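Local coordinates for protein cytochrome C2 (PDB 1VYD) that carries electrons on a covalently bound heme, serving as donor to the oxidized bacteriochlorophyll in the photophosphorylation pathway of a purple photosynthetic bacterium, at residues K8-C13 / E105-Y110. The protein carries 1 engineered substitution. Residues are numbered along the deposited sequence; the frame is centred on the assembly and turned at random.
Sequences KEFNKC and EDVAAY. With HEM (protoporphyrin IX containing Fe), chain C.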
loop_
_atom_site.group_PDB
_atom_site.type_symbol
_atom_site.label_atom_id
_atom_site.label_comp_id
_atom_site.label_asym_id
_atom_site.label_seq_id
_atom_site.Cartn_x
_atom_site.Cartn_y
_atom_site.Cartn_z
ATOM N N LYS A 8 3.193 9.294 11.919
ATOM C CA LYS A 8 2.158 10.321 12.125
ATOM C C LYS A 8 1.384 10.540 10.826
ATOM O O LYS A 8 0.187 10.745 10.846
ATOM C CB LYS A 8 2.782 11.613 12.631
ATOM C CG LYS A 8 3.672 11.483 13.871
ATOM C CD LYS A 8 4.658 12.656 13.864
ATOM C CE LYS A 8 5.465 12.773 15.161
ATOM N NZ LYS A 8 4.653 12.893 16.392
ATOM N N GLU A 9 1.987 10.363 9.646
ATOM C CA GLU A 9 1.323 10.546 8.365
ATOM C C GLU A 9 0.353 9.387 8.049
ATOM O O GLU A 9 -0.492 9.656 7.210
ATOM C CB GLU A 9 2.291 10.626 7.211
ATOM C CG GLU A 9 3.338 11.693 7.186
ATOM C CD GLU A 9 2.762 13.090 7.042
ATOM O OE1 GLU A 9 1.558 13.268 6.768
ATOM O OE2 GLU A 9 3.545 14.046 7.244
ATOM N N PHE A 10 0.489 8.202 8.638
ATOM C CA PHE A 10 -0.387 7.065 8.479
ATOM C C PHE A 10 -1.816 7.316 8.962
ATOM O O PHE A 10 -2.737 6.577 8.574
ATOM C CB PHE A 10 0.167 5.843 9.318
ATOM C CG PHE A 10 -0.378 4.540 8.802
ATOM C CD1 PHE A 10 -0.004 4.089 7.525
ATOM C CD2 PHE A 10 -1.481 3.943 9.456
ATOM C CE1 PHE A 10 -0.516 2.911 7.003
ATOM C CE2 PHE A 10 -2.023 2.805 8.885
ATOM C CZ PHE A 10 -1.509 2.262 7.717
ATOM N N ASN A 11 -2.117 8.427 9.652
ATOM C CA ASN A 11 -3.412 8.920 9.993
ATOM C C ASN A 11 -4.178 9.201 8.689
ATOM O O ASN A 11 -5.380 9.178 8.844
ATOM C CB ASN A 11 -3.485 10.229 10.829
ATOM C CG ASN A 11 -2.896 11.499 10.185
ATOM O OD1 ASN A 11 -2.416 11.519 9.031
ATOM N ND2 ASN A 11 -2.797 12.604 10.896
ATOM N N LYS A 12 -3.624 9.334 7.478
ATOM C CA LYS A 12 -4.439 9.328 6.275
ATOM C C LYS A 12 -4.711 7.918 5.738
ATOM O O LYS A 12 -4.957 7.848 4.501
ATOM C CB LYS A 12 -3.602 10.007 5.148
ATOM C CG LYS A 12 -3.894 11.474 4.968
ATOM C CD LYS A 12 -3.043 12.455 5.683
ATOM C CE LYS A 12 -1.547 12.525 5.736
ATOM N NZ LYS A 12 -1.185 13.314 6.964
ATOM N N CYS A 13 -4.091 6.869 6.340
ATOM C CA CYS A 13 -4.252 5.550 5.691
ATOM C C CYS A 13 -5.210 4.725 6.491
ATOM O O CYS A 13 -5.918 3.849 6.002
ATOM C CB CYS A 13 -2.859 4.817 5.763
ATOM S SG CYS A 13 -1.568 5.857 4.982
ATOM N N GLU A 105 7.258 8.982 0.933
ATOM C CA GLU A 105 8.517 8.414 1.301
ATOM C C GLU A 105 8.526 8.094 2.786
ATOM O O GLU A 105 9.082 7.077 3.158
ATOM C CB GLU A 105 9.693 9.365 1.042
ATOM C CG GLU A 105 10.678 8.914 -0.025
ATOM C CD GLU A 105 11.793 9.945 -0.219
ATOM O OE1 GLU A 105 11.567 11.186 -0.133
ATOM O OE2 GLU A 105 12.962 9.540 -0.435
ATOM N N ASP A 106 7.953 8.989 3.580
ATOM C CA ASP A 106 7.962 8.796 5.029
ATOM C C ASP A 106 7.024 7.682 5.436
ATOM O O ASP A 106 7.399 6.869 6.285
ATOM C CB ASP A 106 7.605 10.139 5.692
ATOM C CG ASP A 106 8.665 11.213 5.432
ATOM O OD1 ASP A 106 8.297 12.413 5.443
ATOM O OD2 ASP A 106 9.851 10.848 5.223
ATOM N N VAL A 107 5.802 7.630 4.868
ATOM C CA VAL A 107 4.883 6.555 5.112
ATOM C C VAL A 107 5.492 5.210 4.668
ATOM O O VAL A 107 5.397 4.185 5.341
ATOM C CB VAL A 107 3.527 6.734 4.383
ATOM C CG1 VAL A 107 2.520 5.700 4.973
ATOM C CG2 VAL A 107 2.913 8.093 4.658
ATOM N N ALA A 108 6.148 5.168 3.514
ATOM C CA ALA A 108 6.839 4.042 2.965
ATOM C C ALA A 108 7.928 3.490 3.875
ATOM O O ALA A 108 7.891 2.268 4.122
ATOM C CB ALA A 108 7.487 4.328 1.618
ATOM N N ALA A 109 8.749 4.338 4.454
ATOM C CA ALA A 109 9.784 3.970 5.431
ATOM C C ALA A 109 9.112 3.463 6.709
ATOM O O ALA A 109 9.543 2.511 7.342
ATOM C CB ALA A 109 10.625 5.168 5.884
ATOM N N TYR A 110 8.025 4.145 7.123
ATOM C CA TYR A 110 7.301 3.670 8.289
ATOM C C TYR A 110 6.737 2.253 8.032
ATOM O O TYR A 110 6.672 1.451 8.961
ATOM C CB TYR A 110 6.165 4.655 8.632
ATOM C CG TYR A 110 5.190 4.103 9.642
ATOM C CD1 TYR A 110 5.633 3.836 10.938
ATOM C CD2 TYR A 110 3.890 3.791 9.321
ATOM C CE1 TYR A 110 4.808 3.267 11.903
ATOM C CE2 TYR A 110 2.984 3.275 10.265
ATOM C CZ TYR A 110 3.487 2.953 11.515
ATOM O OH TYR A 110 2.628 2.429 12.471
HETATM C CHA HEM C . -4.357 -0.814 -1.726
HETATM C CHB HEM C . -1.154 1.884 0.765
HETATM C CHC HEM C . -4.700 5.064 1.802
HETATM C CHD HEM C . -7.987 1.922 0.044
HETATM C C1A HEM C . -3.183 -0.288 -1.195
HETATM C C2A HEM C . -1.855 -0.845 -1.354
HETATM C C3A HEM C . -1.017 -0.084 -0.685
HETATM C C4A HEM C . -1.768 0.975 -0.083
HETATM C CMA HEM C . 0.508 -0.105 -0.425
HETATM C CAA HEM C . -1.580 -2.142 -2.190
HETATM C CBA HEM C . -1.655 -3.340 -1.272
HETATM C CGA HEM C . -1.423 -4.720 -1.847
HETATM O O1A HEM C . -1.102 -4.857 -3.063
HETATM O O2A HEM C . -1.731 -5.639 -1.050
HETATM C C1B HEM C . -1.894 2.950 1.239
HETATM C C2B HEM C . -1.299 4.049 1.958
HETATM C C3B HEM C . -2.288 4.923 2.189
HETATM C C4B HEM C . -3.516 4.389 1.698
HETATM C CMB HEM C . 0.210 4.124 2.378
HETATM C CAB HEM C . -2.207 6.337 2.817
HETATM C CBB HEM C . -1.281 7.237 2.317
HETATM C C1C HEM C . -5.889 4.457 1.411
HETATM C C2C HEM C . -7.206 5.022 1.668
HETATM C C3C HEM C . -8.093 4.185 1.168
HETATM C C4C HEM C . -7.389 3.047 0.602
HETATM C CMC HEM C . -7.379 6.344 2.438
HETATM C CAC HEM C . -9.625 4.318 1.037
HETATM C CBC HEM C . -10.270 5.519 0.863
HETATM C C1D HEM C . -7.275 0.894 -0.548
HETATM C C2D HEM C . -7.868 -0.129 -1.367
HETATM C C3D HEM C . -6.865 -0.884 -1.853
HETATM C C4D HEM C . -5.614 -0.317 -1.407
HETATM C CMD HEM C . -9.387 -0.280 -1.542
HETATM C CAD HEM C . -6.918 -2.064 -2.820
HETATM C CBD HEM C . -6.644 -1.476 -4.251
HETATM C CGD HEM C . -7.305 -2.179 -5.403
HETATM O O1D HEM C . -7.259 -1.511 -6.466
HETATM O O2D HEM C . -7.985 -3.241 -5.246
HETATM N NA HEM C . -3.093 0.815 -0.414
HETATM N NB HEM C . -3.237 3.146 1.135
HETATM N NC HEM C . -6.021 3.256 0.747
HETATM N ND HEM C . -5.888 0.789 -0.606
HETATM FE FE HEM C . -4.567 2.005 0.200
#
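Glu-9 meets Val-107 where the two backbones come nearest, 6.3 Å between their CA atoms, and it does so with its CB methylene, which lies 3.6 Å from CG2 of the valine. Its chain then bends at chi2 (-66°), and the carboxylate takes part in a salt bridge along its own segment, OE1 standing 2.8 Å from NZ of Lys-12. Glutamate suits this place because its aliphatic root packs against the helix while its charged end is matched by a lysine, whose NZ also donates to a lone pair of Asn-11 OD1.

Phe-10 adds a broad apolar surface that can touch several partners at once. Its chi1 of -159° sets CG anti to the backbone N, and the ring meets Val-107 CG1 at its edge, 3.9 Å from CD1. Tyr-110, whose flat, largely apolar ring can lie against Phe-10, approaches obliquely, CE2 3.9 Å from Phe-10 CG and the planes inclined at 57°. Ile-19 and Val-28 touch the side chains of both Phe-10 and Tyr-110.

Cys-13 sets its CB over one face of the Phe-10 ring, toward the rim, and its SG 4.1 Å from Val-107 CG1. This cysteine is a covalent heme attachment point, its sulfur directed at the heme carbon CAB, the former vinyl position. A branched residue suits position 107 because its methyls divide the work: CG2 meets Glu-9, while CG1 meets Phe-10, Cys-13 SG and heme CMB. Such packing of the N-terminal helix and the 3-10 turn that runs into the CXXCH motif against the C-terminal helix is the hallmark of the class I cytochrome c fold.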